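Long-range contacts in epidermin biosynthesis protein EpiD (Staphylococcus aureus, PDB 3QJG), which binds flavin mononucleotide and, as in related EpiD flavoproteins, probably carries out the oxidative decarboxylation of the C-terminal cysteine of the lantibiotic precursor peptide: residues I10-S15 and V35-S40; S22-E27 and A165-K170; K29-E34 and K170-I175; K79-P84 and S114-M119. All blocks are in the same frame, centred on the assembly; numbering follows the deposited sequence. Where two conformers were deposited one is given.

Overall arrangement
Contacts 1 and 4 lie in the buried centre of the chain, each pairing two parallel strands of one sheet; strands 7-12 and 79-85 are neighbours, so Cys11 joins the two contacts through backbone bonds to Ile81 and Leu83. Both end on the flavin nucleotide, contact 1 at the phosphate and O4, contact 4 at N3 and O4. Contact 2 is partly buried and contact 3 lies at the surface; they share helix 168-174, which closes over the same face of the sheet as helix 21-28. Their chemistry is side-chain based: a tyrosine hydroxyl and a proline on an aromatic face in contact 2, a lysine reaching the C-terminal end in contact 3.

Contact 1. Residues I10-S15 and V35-S40; sequences ICLCGS and VNVIAS. With FMN (flavin mononucleotide), chain M.
Strands 10-12 and 35-39 run parallel with axes 4.7 Å apart at an angle of 24°, and four backbone bonds link them, from Ile10 N to Asn36 O at 2.8 Å through to Ser40 N on Leu12 O. Ile10, Leu12, Val37 and Ala39 project from one face of the sheet. There Ile10 CD1 is pressed against Val35 CG1 at 3.5 Å, tighter than usual for two methyl groups, while Leu12 CD1 meets Val37 CG1 at 3.8 Å. The opposite face carries Cys11, whose SG lies 3.7 Å from Ile38 CG2. These are the two strands of a right-handed beta-alpha-beta unit of the Rossmann-like flavoprotein fold; the connecting helix 21-28 packs on Ile10 and Leu12, and helix 101-107 on Cys11 and Ile38. At the C-terminal ends of the strands the chains reach the nucleotide. Gly14 N, at the centre of an inverse gamma turn, gives phosphate O3P a 2.9 Å hydrogen bond. Ser40 OG, set between backbone N and carbonyl carbon (chi1 63°), also approaches O3P, at a doubtfully short 2.4 Å. Ser15 OG, turned anti to its backbone N, donates to flavin O4 at 2.6 Å.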
# COMPACT_ATOMS: atom_id res chain seq x y z
N ILE A 10 5.50 -32.61 -11.78
CA ILE A 10 4.18 -32.78 -11.19
C ILE A 10 3.39 -31.50 -11.34
O ILE A 10 3.84 -30.46 -10.92
CB ILE A 10 4.23 -33.12 -9.69
CG1 ILE A 10 5.04 -34.39 -9.46
CG2 ILE A 10 2.83 -33.27 -9.11
CD1 ILE A 10 5.66 -34.46 -8.03
N CYS A 11 2.22 -31.59 -11.93
CA CYS A 11 1.31 -30.47 -12.04
C CYS A 11 0.22 -30.58 -10.97
O CYS A 11 -0.53 -31.50 -10.99
CB CYS A 11 0.73 -30.45 -13.46
SG CYS A 11 2.05 -30.35 -14.74
N LEU A 12 0.15 -29.64 -10.03
CA LEU A 12 -0.82 -29.68 -8.93
C LEU A 12 -2.03 -28.82 -9.27
O LEU A 12 -1.87 -27.71 -9.65
CB LEU A 12 -0.24 -29.04 -7.69
CG LEU A 12 0.97 -29.66 -7.08
CD1 LEU A 12 1.43 -28.82 -5.94
CD2 LEU A 12 0.55 -31.06 -6.70
N CYS A 13 -3.22 -29.30 -9.01
CA CYS A 13 -4.40 -28.51 -9.26
C CYS A 13 -5.11 -28.14 -7.93
O CYS A 13 -4.68 -28.56 -6.84
CB CYS A 13 -5.30 -29.26 -10.19
SG CYS A 13 -4.67 -29.61 -11.85
N GLY A 14 -6.21 -27.40 -8.04
CA GLY A 14 -6.99 -26.90 -6.91
C GLY A 14 -7.90 -27.89 -6.17
O GLY A 14 -9.15 -27.92 -6.33
N SER A 15 -7.27 -28.66 -5.31
CA SER A 15 -7.91 -29.76 -4.57
C SER A 15 -7.15 -29.92 -3.28
O SER A 15 -5.94 -29.67 -3.24
CB SER A 15 -7.81 -31.06 -5.41
OG SER A 15 -8.28 -32.22 -4.74
N VAL A 35 12.67 -34.06 -9.64
CA VAL A 35 11.20 -34.05 -9.55
C VAL A 35 10.87 -32.59 -9.31
O VAL A 35 11.28 -32.02 -8.30
CB VAL A 35 10.66 -34.89 -8.38
CG1 VAL A 35 9.14 -34.69 -8.26
CG2 VAL A 35 11.03 -36.39 -8.55
N ASN A 36 10.14 -31.98 -10.24
CA ASN A 36 9.82 -30.56 -10.27
C ASN A 36 8.33 -30.39 -10.18
O ASN A 36 7.59 -31.33 -10.46
CB ASN A 36 10.28 -29.94 -11.60
CG ASN A 36 11.80 -30.04 -11.77
OD1 ASN A 36 12.49 -29.83 -10.82
ND2 ASN A 36 12.29 -30.42 -12.98
N VAL A 37 7.90 -29.19 -9.80
CA VAL A 37 6.53 -28.97 -9.50
C VAL A 37 6.08 -27.65 -10.01
O VAL A 37 6.86 -26.70 -9.96
CB VAL A 37 6.33 -29.00 -7.98
CG1 VAL A 37 4.86 -28.81 -7.64
CG2 VAL A 37 6.80 -30.34 -7.45
N ILE A 38 4.84 -27.62 -10.49
CA ILE A 38 4.14 -26.41 -10.83
C ILE A 38 2.69 -26.53 -10.37
O ILE A 38 2.13 -27.60 -10.46
CB ILE A 38 4.12 -26.16 -12.39
CG1 ILE A 38 3.50 -24.80 -12.74
CG2 ILE A 38 3.43 -27.31 -13.18
CD1 ILE A 38 3.64 -24.40 -14.26
N ALA A 39 2.09 -25.44 -9.91
CA ALA A 39 0.64 -25.43 -9.57
C ALA A 39 -0.17 -24.65 -10.55
O ALA A 39 0.35 -23.70 -11.11
CB ALA A 39 0.43 -24.84 -8.23
N SER A 40 -1.47 -24.96 -10.64
CA SER A 40 -2.41 -24.17 -11.37
C SER A 40 -2.62 -22.86 -10.62
O SER A 40 -2.11 -22.69 -9.50
CB SER A 40 -3.78 -24.88 -11.45
OG SER A 40 -4.37 -25.06 -10.15
N1 FMN M . -12.11 -29.57 -7.89
C2 FMN M . -11.79 -30.80 -8.39
O2 FMN M . -11.98 -31.03 -9.58
N3 FMN M . -11.32 -31.78 -7.58
C4 FMN M . -11.14 -31.56 -6.25
O4 FMN M . -10.72 -32.50 -5.61
C4A FMN M . -11.46 -30.33 -5.69
N5 FMN M . -11.28 -30.06 -4.35
C5A FMN M . -11.55 -28.81 -3.87
C6 FMN M . -11.43 -28.56 -2.52
C7 FMN M . -11.70 -27.30 -2.03
C7M FMN M . -11.54 -26.96 -0.57
C8 FMN M . -12.13 -26.30 -2.91
C8M FMN M . -12.50 -24.91 -2.43
C9 FMN M . -12.31 -26.56 -4.25
C9A FMN M . -12.02 -27.83 -4.75
N10 FMN M . -12.22 -28.09 -6.10
C10 FMN M . -11.93 -29.33 -6.55
C1' FMN M . -12.72 -27.08 -7.10
C2' FMN M . -11.57 -26.55 -7.95
O2' FMN M . -10.50 -26.10 -7.10
C3' FMN M . -12.15 -25.51 -8.84
O3' FMN M . -13.10 -26.08 -9.77
C4' FMN M . -11.05 -24.75 -9.59
O4' FMN M . -11.63 -23.86 -10.53
C5' FMN M . -10.17 -25.64 -10.39
O5' FMN M . -9.09 -24.82 -10.83
P FMN M . -7.74 -25.46 -11.40
O1P FMN M . -7.09 -24.40 -12.24
O2P FMN M . -8.09 -26.67 -12.21
O3P FMN M . -6.67 -25.76 -10.43

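Contact 2. Residues S22-E27 and A165-K170; sequences SHYIIE and APEPYK
With CG of Tyr24 anti to its carbonyl carbon (chi1 -66°) and the ring turned by chi2 of -102°, the phenol reaches from helix 21-28 to the 165-168 turn, laying one face beneath Pro168 and bringing its hydroxyl to the Pro166 carbonyl. Pro168 CG stands 3.8 Å from the ring centroid and only 9° off the normal, a CH-pi contact over the middle of the face. Next to it, Pro168 CD sits 3.8 Å from Tyr24 CE1. The proline side chain runs roughly perpendicular to that of the tyrosine. At the rim of the ring, near its plane, Tyr24 OH donates a short hydrogen bond of 2.5 Å to Pro166 O, approaching from above the carbonyl plane. The phenol is thus gripped at its end as well as on its face, which should restrict rotation of the ring. Glu167 occupies the N-cap position of helix 168-174, and Pro168 is the first residue of that helix, so Tyr24 meets the C-terminal helix where it starts. One turn further along helix 21-28, the aliphatic part of Glu27 lies against the same proline, with CG 3.7 Å from Pro168 CB; a bend at chi2 turns the carboxylate away from the proline. On the inner side, Tyr24 also packs on Leu83 of the sheet and on Val171, while His23 and Ile26 touch a third subunit, another copy of the protein.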
# COMPACT_ATOMS: atom_id res chain seq x y z
N SER A 22 4.05 -33.72 -0.99
CA SER A 22 5.43 -34.05 -0.54
C SER A 22 5.72 -35.59 -0.53
O SER A 22 6.85 -36.01 -0.74
CB SER A 22 5.70 -33.47 0.82
OG SER A 22 5.01 -34.21 1.79
N HIS A 23 4.69 -36.40 -0.27
CA HIS A 23 4.85 -37.87 -0.24
C HIS A 23 5.18 -38.42 -1.63
O HIS A 23 6.05 -39.25 -1.77
CB HIS A 23 3.58 -38.58 0.30
CG HIS A 23 3.10 -38.04 1.62
ND1 HIS A 23 3.93 -37.92 2.72
CD2 HIS A 23 1.88 -37.58 2.00
CE1 HIS A 23 3.24 -37.41 3.72
NE2 HIS A 23 1.99 -37.19 3.32
N TYR A 24 4.45 -37.93 -2.64
CA TYR A 24 4.66 -38.35 -4.01
C TYR A 24 6.03 -37.89 -4.51
O TYR A 24 6.78 -38.63 -5.15
CB TYR A 24 3.55 -37.80 -4.88
CG TYR A 24 2.18 -38.36 -4.58
CD1 TYR A 24 1.61 -39.34 -5.38
CD2 TYR A 24 1.43 -37.88 -3.52
CE1 TYR A 24 0.36 -39.82 -5.13
CE2 TYR A 24 0.17 -38.38 -3.25
CZ TYR A 24 -0.37 -39.34 -4.07
OH TYR A 24 -1.64 -39.83 -3.78
N ILE A 25 6.38 -36.65 -4.18
CA ILE A 25 7.71 -36.16 -4.55
C ILE A 25 8.78 -37.06 -3.93
O ILE A 25 9.72 -37.47 -4.62
CB ILE A 25 7.96 -34.73 -4.07
CG1 ILE A 25 6.97 -33.77 -4.75
CG2 ILE A 25 9.42 -34.36 -4.34
CD1 ILE A 25 6.93 -32.37 -4.09
N ILE A 26 8.64 -37.37 -2.65
CA ILE A 26 9.68 -38.16 -1.98
C ILE A 26 9.88 -39.50 -2.72
O ILE A 26 11.03 -39.99 -2.87
CB ILE A 26 9.36 -38.38 -0.46
CG1 ILE A 26 9.59 -37.08 0.34
CG2 ILE A 26 10.22 -39.51 0.16
CD1 ILE A 26 9.79 -37.32 1.88
N GLU A 27 8.77 -40.09 -3.15
CA GLU A 27 8.79 -41.40 -3.77
C GLU A 27 9.25 -41.37 -5.23
O GLU A 27 9.89 -42.28 -5.68
CB GLU A 27 7.41 -42.08 -3.64
CG GLU A 27 6.95 -42.44 -2.20
CD GLU A 27 8.05 -43.12 -1.34
OE1 GLU A 27 8.42 -42.56 -0.28
OE2 GLU A 27 8.52 -44.22 -1.71
N ALA A 165 -6.69 -39.49 -6.31
CA ALA A 165 -5.30 -39.79 -6.71
C ALA A 165 -4.83 -41.04 -5.97
O ALA A 165 -5.19 -41.25 -4.83
CB ALA A 165 -4.35 -38.58 -6.43
N PRO A 166 -4.04 -41.89 -6.63
CA PRO A 166 -3.69 -43.14 -6.00
C PRO A 166 -2.46 -42.99 -5.15
O PRO A 166 -1.80 -41.94 -5.16
CB PRO A 166 -3.41 -44.05 -7.19
CG PRO A 166 -2.92 -43.10 -8.27
CD PRO A 166 -3.69 -41.88 -8.07
N GLU A 167 -2.14 -44.05 -4.44
CA GLU A 167 -0.97 -43.98 -3.59
C GLU A 167 0.30 -43.85 -4.45
O GLU A 167 0.33 -44.27 -5.64
CB GLU A 167 -0.91 -45.13 -2.59
CG GLU A 167 -1.87 -44.92 -1.41
CD GLU A 167 -2.07 -43.45 -1.02
OE1 GLU A 167 -1.09 -42.77 -0.60
OE2 GLU A 167 -3.23 -42.97 -1.12
N PRO A 168 1.34 -43.17 -3.89
CA PRO A 168 2.56 -42.91 -4.62
C PRO A 168 3.17 -44.08 -5.40
O PRO A 168 3.62 -43.89 -6.55
CB PRO A 168 3.52 -42.41 -3.55
CG PRO A 168 2.67 -41.76 -2.56
CD PRO A 168 1.36 -42.49 -2.58
N TYR A 169 3.16 -45.28 -4.83
CA TYR A 169 3.69 -46.43 -5.59
C TYR A 169 2.90 -46.72 -6.88
O TYR A 169 3.49 -47.18 -7.87
CB TYR A 169 3.85 -47.70 -4.71
CG TYR A 169 2.59 -48.52 -4.49
CD1 TYR A 169 2.27 -49.58 -5.33
CD2 TYR A 169 1.75 -48.27 -3.40
CE1 TYR A 169 1.11 -50.35 -5.12
CE2 TYR A 169 0.59 -49.03 -3.17
CZ TYR A 169 0.28 -50.08 -4.04
OH TYR A 169 -0.86 -50.84 -3.82
N LYS A 170 1.60 -46.44 -6.90
CA LYS A 170 0.79 -46.70 -8.11
C LYS A 170 1.12 -45.70 -9.19
O LYS A 170 1.08 -46.00 -10.38
CB LYS A 170 -0.72 -46.66 -7.83
CG LYS A 170 -1.29 -47.87 -7.07
CD LYS A 170 -1.48 -49.09 -7.97
CE LYS A 170 -2.22 -50.22 -7.24
NZ LYS A 170 -2.04 -51.54 -7.95

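Contact 3. Residues K29-E34 and K170-I175; sequences KSKFDE and KVLEFI
Lys31 lays its aliphatic chain along Leu172, with CB 3.6 Å and CD 3.8 Å from Leu172 CD2, the two chains running antiparallel as they pass. Its CG is anti to the backbone N (chi1 -159°) and the chain stays extended beyond, which carries NZ to the last turn of helix 168-174. There NZ donates to Leu172 O at 2.8 Å, lying in the plane of that carbonyl, and forms a salt bridge with the chain terminus at 2.8 Å from Ile175 OXT. One ammonium thus ties together a backbone oxygen near the helix end and the terminal carboxylate, whose negative charge would probably strengthen the grip. Beside this polar end, Ile175 CD1 comes obliquely to the Phe32 ring, 3.6 Å from CE2 and 3.7 Å from CZ. Ile175 CG1 lies between its backbone N and carbonyl carbon (chi1 75°), which directs the ethyl arm toward the phenylalanine. The contact joins the turn after helix 21-28 to the C-terminal helix at the protein surface: Leu172 and Ile175 both lean on Leu28 of helix 21-28, Phe32 packs on Lys79, and Ile175 reaches Ile81, Ser114 and Phe116 of strands 79-85 and 113-120.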
# COMPACT_ATOMS: atom_id res chain seq x y z
N LYS A 29 11.41 -39.31 -6.38
CA LYS A 29 12.86 -39.18 -6.29
C LYS A 29 13.65 -40.49 -6.33
O LYS A 29 14.80 -40.47 -6.70
CB LYS A 29 13.26 -38.30 -5.10
CG LYS A 29 13.16 -36.79 -5.48
CD LYS A 29 14.57 -36.26 -5.61
CE LYS A 29 14.74 -35.24 -6.65
NZ LYS A 29 16.20 -35.12 -6.87
N SER A 30 13.04 -41.62 -5.99
CA SER A 30 13.71 -42.92 -6.18
C SER A 30 13.77 -43.38 -7.64
O SER A 30 14.67 -44.13 -7.98
CB SER A 30 13.02 -43.99 -5.34
OG SER A 30 11.71 -44.23 -5.85
N LYS A 31 12.83 -42.94 -8.50
CA LYS A 31 12.83 -43.28 -9.93
C LYS A 31 13.40 -42.20 -10.84
O LYS A 31 13.90 -42.51 -11.91
CB LYS A 31 11.43 -43.56 -10.39
CG LYS A 31 11.37 -44.37 -11.65
CD LYS A 31 9.99 -44.28 -12.31
CE LYS A 31 9.68 -45.48 -13.16
NZ LYS A 31 8.28 -45.36 -13.69
N PHE A 32 13.31 -40.94 -10.44
CA PHE A 32 13.62 -39.83 -11.35
C PHE A 32 14.72 -38.95 -10.82
O PHE A 32 14.84 -38.77 -9.62
CB PHE A 32 12.37 -39.01 -11.56
CG PHE A 32 11.32 -39.69 -12.36
CD1 PHE A 32 11.41 -39.75 -13.74
CD2 PHE A 32 10.22 -40.26 -11.74
CE1 PHE A 32 10.40 -40.38 -14.50
CE2 PHE A 32 9.20 -40.88 -12.48
CZ PHE A 32 9.30 -40.96 -13.86
N ASP A 33 15.55 -38.40 -11.69
CA ASP A 33 16.62 -37.50 -11.26
C ASP A 33 16.03 -36.24 -10.61
O ASP A 33 16.14 -36.04 -9.43
CB ASP A 33 17.53 -37.11 -12.42
CG ASP A 33 18.83 -36.47 -11.95
OD1 ASP A 33 19.05 -36.41 -10.72
OD2 ASP A 33 19.64 -36.02 -12.80
N GLU A 34 15.39 -35.39 -11.40
CA GLU A 34 14.75 -34.21 -10.85
C GLU A 34 13.28 -34.51 -10.74
O GLU A 34 12.70 -35.12 -11.64
CB GLU A 34 14.89 -32.97 -11.75
CG GLU A 34 16.25 -32.28 -11.70
CD GLU A 34 16.27 -31.04 -12.62
OE1 GLU A 34 15.20 -30.61 -13.15
OE2 GLU A 34 17.34 -30.47 -12.81
N LYS A 170 1.60 -46.44 -6.90
CA LYS A 170 0.79 -46.70 -8.11
C LYS A 170 1.12 -45.70 -9.19
O LYS A 170 1.08 -46.00 -10.38
CB LYS A 170 -0.72 -46.66 -7.83
CG LYS A 170 -1.29 -47.87 -7.07
CD LYS A 170 -1.48 -49.09 -7.97
CE LYS A 170 -2.22 -50.22 -7.24
NZ LYS A 170 -2.04 -51.54 -7.95
N VAL A 171 1.43 -44.48 -8.77
CA VAL A 171 1.90 -43.44 -9.67
C VAL A 171 3.19 -43.90 -10.31
O VAL A 171 3.33 -43.82 -11.52
CB VAL A 171 2.10 -42.09 -8.88
CG1 VAL A 171 2.65 -40.98 -9.82
CG2 VAL A 171 0.78 -41.66 -8.21
N LEU A 172 4.15 -44.39 -9.49
CA LEU A 172 5.45 -44.85 -10.02
C LEU A 172 5.27 -45.93 -11.09
O LEU A 172 5.98 -45.91 -12.10
CB LEU A 172 6.34 -45.44 -8.93
CG LEU A 172 7.19 -44.46 -8.15
CD1 LEU A 172 8.05 -45.15 -7.15
CD2 LEU A 172 8.11 -43.71 -9.10
N GLU A 173 4.34 -46.85 -10.85
CA GLU A 173 4.06 -47.96 -11.77
C GLU A 173 3.32 -47.54 -13.02
O GLU A 173 3.37 -48.25 -14.02
CB GLU A 173 3.23 -49.06 -11.09
CG GLU A 173 4.00 -49.76 -10.04
CD GLU A 173 3.28 -50.94 -9.46
OE1 GLU A 173 3.99 -51.77 -8.87
OE2 GLU A 173 2.04 -51.04 -9.58
N PHE A 174 2.59 -46.43 -12.97
CA PHE A 174 1.76 -46.04 -14.12
C PHE A 174 2.61 -45.24 -15.09
O PHE A 174 2.31 -45.19 -16.25
CB PHE A 174 0.55 -45.23 -13.65
CG PHE A 174 -0.51 -44.96 -14.73
CD1 PHE A 174 -1.35 -45.99 -15.19
CD2 PHE A 174 -0.70 -43.66 -15.23
CE1 PHE A 174 -2.35 -45.72 -16.15
CE2 PHE A 174 -1.66 -43.39 -16.19
CZ PHE A 174 -2.49 -44.41 -16.66
N ILE A 175 3.68 -44.60 -14.61
CA ILE A 175 4.41 -43.69 -15.51
C ILE A 175 5.74 -44.31 -15.94
O ILE A 175 6.39 -43.73 -16.81
CB ILE A 175 4.59 -42.23 -14.92
CG1 ILE A 175 5.66 -42.17 -13.84
CG2 ILE A 175 3.34 -41.74 -14.31
CD1 ILE A 175 5.65 -40.84 -13.07
OXT ILE A 175 6.17 -45.39 -15.47

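Contact 4. Residues K79-P84 and S114-M119; sequences KIIILP and SIFPNM. With FMN (flavin mononucleotide), chain M.
Asn118, which follows the paired strands of this contact, holds the pyrimidine edge of the flavin in its pocket. Its backbone oxygen accepts a nearly straight bond from flavin N3 at 2.7 Å, and its amide ND2 donates to flavin O4 at 3.1 Å. The other amide atom, OD1, accepts from Ala165 N and Asn17 ND2, which probably fixes the amide with ND2 toward the cofactor. Asn118 CB in turn abuts Pro84 CB at 3.6 Å; Pro84 follows a cis peptide bond where the chain turns a corner. Upstream, strands 79-82 and 114-117 lie parallel in the central sheet of the Rossmann-like fold, bonded from Ser114 N to Ile80 O, from Ile82 N to Ser114 O and from Phe116 N to Ile82 O. On one face Ile82 and Ile115 run alongside each other in the same direction, CD1 of Ile82 being 3.8 Å from CG1 of Ile115, against helix 87-94. Phe116 points toward strand 79-82, its ring beside Ile81 and Leu83, its CG anti to the carbonyl carbon (chi1 -62°). Leu83 CD1 stands over one face of that ring, 4.0 Å from its centroid in a CH-pi contact, while Ile81 CB meets the edge at 3.9 Å from CE2. Val171 of helix 168-174 packs on Ile81, Leu83 and Phe116. A water hydrogen-bonds Ser114 OG at 2.7 Å and, more weakly, Ile80 O.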
# COMPACT_ATOMS: atom_id res chain seq x y z
N LYS A 79 8.53 -37.12 -18.32
CA LYS A 79 7.15 -37.46 -17.92
C LYS A 79 6.57 -36.23 -17.31
O LYS A 79 7.27 -35.53 -16.59
CB LYS A 79 7.11 -38.63 -16.91
CG LYS A 79 7.74 -39.92 -17.42
CD LYS A 79 7.02 -40.44 -18.67
CE LYS A 79 7.62 -41.78 -19.19
NZ LYS A 79 6.77 -42.30 -20.29
N ILE A 80 5.31 -35.97 -17.65
CA ILE A 80 4.56 -34.94 -17.03
C ILE A 80 3.30 -35.56 -16.52
O ILE A 80 2.57 -36.27 -17.30
CB ILE A 80 4.21 -33.78 -18.03
CG1 ILE A 80 5.54 -33.24 -18.60
CG2 ILE A 80 3.36 -32.72 -17.32
CD1 ILE A 80 5.47 -32.14 -19.62
N ILE A 81 3.01 -35.29 -15.25
CA ILE A 81 1.83 -35.82 -14.59
C ILE A 81 0.94 -34.72 -14.01
O ILE A 81 1.42 -33.75 -13.44
CB ILE A 81 2.17 -36.87 -13.51
CG1 ILE A 81 2.75 -36.30 -12.21
CG2 ILE A 81 3.22 -37.94 -14.03
CD1 ILE A 81 2.90 -37.43 -11.18
N ILE A 82 -0.37 -34.87 -14.15
CA ILE A 82 -1.24 -33.99 -13.42
C ILE A 82 -1.79 -34.74 -12.18
O ILE A 82 -2.57 -35.70 -12.30
CB ILE A 82 -2.35 -33.41 -14.30
CG1 ILE A 82 -1.78 -32.96 -15.65
CG2 ILE A 82 -3.00 -32.25 -13.59
CD1 ILE A 82 -2.80 -32.42 -16.57
N LEU A 83 -1.37 -34.31 -10.99
CA LEU A 83 -1.72 -35.01 -9.75
C LEU A 83 -1.76 -34.04 -8.57
O LEU A 83 -0.72 -33.45 -8.23
CB LEU A 83 -0.72 -36.14 -9.47
CG LEU A 83 -1.20 -37.12 -8.40
CD1 LEU A 83 -0.51 -38.47 -8.47
CD2 LEU A 83 -1.10 -36.52 -7.01
N PRO A 84 -2.94 -33.85 -7.96
CA PRO A 84 -4.30 -34.28 -8.35
C PRO A 84 -4.79 -33.46 -9.54
O PRO A 84 -4.48 -32.28 -9.61
CB PRO A 84 -5.15 -33.92 -7.16
CG PRO A 84 -4.35 -32.78 -6.47
CD PRO A 84 -2.94 -33.08 -6.71
N SER A 114 0.32 -37.73 -18.24
CA SER A 114 -0.47 -38.69 -17.46
C SER A 114 -1.30 -37.87 -16.51
O SER A 114 -0.78 -37.01 -15.84
CB SER A 114 0.42 -39.60 -16.61
OG SER A 114 1.15 -40.51 -17.38
N ILE A 115 -2.60 -38.20 -16.44
CA ILE A 115 -3.56 -37.50 -15.61
C ILE A 115 -4.08 -38.48 -14.54
O ILE A 115 -4.43 -39.62 -14.85
CB ILE A 115 -4.73 -36.96 -16.48
CG1 ILE A 115 -4.18 -35.89 -17.46
CG2 ILE A 115 -5.80 -36.37 -15.60
CD1 ILE A 115 -5.17 -35.38 -18.55
N PHE A 116 -4.03 -38.05 -13.27
CA PHE A 116 -4.57 -38.74 -12.11
C PHE A 116 -5.76 -37.96 -11.58
O PHE A 116 -5.61 -37.08 -10.74
CB PHE A 116 -3.50 -38.86 -11.06
CG PHE A 116 -2.34 -39.67 -11.49
CD1 PHE A 116 -2.28 -41.03 -11.25
CD2 PHE A 116 -1.28 -39.07 -12.17
CE1 PHE A 116 -1.18 -41.77 -11.66
CE2 PHE A 116 -0.13 -39.81 -12.54
CZ PHE A 116 -0.09 -41.16 -12.30
N PRO A 117 -6.96 -38.24 -12.11
CA PRO A 117 -8.15 -37.51 -11.77
C PRO A 117 -8.53 -37.57 -10.29
O PRO A 117 -8.30 -38.60 -9.59
CB PRO A 117 -9.25 -38.20 -12.57
CG PRO A 117 -8.62 -39.14 -13.52
CD PRO A 117 -7.18 -39.30 -13.12
N ASN A 118 -9.13 -36.48 -9.81
CA ASN A 118 -9.41 -36.32 -8.39
C ASN A 118 -10.56 -35.35 -8.20
O ASN A 118 -10.42 -34.16 -8.42
CB ASN A 118 -8.14 -35.83 -7.69
CG ASN A 118 -8.22 -35.99 -6.16
OD1 ASN A 118 -7.61 -36.90 -5.60
ND2 ASN A 118 -8.94 -35.07 -5.48
N MET A 119 -11.74 -35.87 -7.88
CA MET A 119 -12.89 -35.00 -7.89
C MET A 119 -14.12 -35.72 -7.40
O MET A 119 -14.18 -36.95 -7.42
CB MET A 119 -13.11 -34.51 -9.30
CG MET A 119 -13.48 -35.63 -10.29
SD MET A 119 -13.59 -35.07 -12.00
CE MET A 119 -11.88 -34.97 -12.39
N1 FMN M . -12.11 -29.57 -7.89
C2 FMN M . -11.79 -30.80 -8.39
O2 FMN M . -11.98 -31.03 -9.58
N3 FMN M . -11.32 -31.78 -7.58
C4 FMN M . -11.14 -31.56 -6.25
O4 FMN M . -10.72 -32.50 -5.61
C4A FMN M . -11.46 -30.33 -5.69
N5 FMN M . -11.28 -30.06 -4.35
C5A FMN M . -11.55 -28.81 -3.87
C6 FMN M . -11.43 -28.56 -2.52
C7 FMN M . -11.70 -27.30 -2.03
C7M FMN M . -11.54 -26.96 -0.57
C8 FMN M . -12.13 -26.30 -2.91
C8M FMN M . -12.50 -24.91 -2.43
C9 FMN M . -12.31 -26.56 -4.25
C9A FMN M . -12.02 -27.83 -4.75
N10 FMN M . -12.22 -28.09 -6.10
C10 FMN M . -11.93 -29.33 -6.55
C1' FMN M . -12.72 -27.08 -7.10
C2' FMN M . -11.57 -26.55 -7.95
O2' FMN M . -10.50 -26.10 -7.10
C3' FMN M . -12.15 -25.51 -8.84
O3' FMN M . -13.10 -26.08 -9.77
C4' FMN M . -11.05 -24.75 -9.59
O4' FMN M . -11.63 -23.86 -10.53
C5' FMN M . -10.17 -25.64 -10.39
O5' FMN M . -9.09 -24.82 -10.83
P FMN M . -7.74 -25.46 -11.40
O1P FMN M . -7.09 -24.40 -12.24
O2P FMN M . -8.09 -26.67 -12.21
O3P FMN M . -6.67 -25.76 -10.43
O HOH W 1 3.46 -39.46 -18.15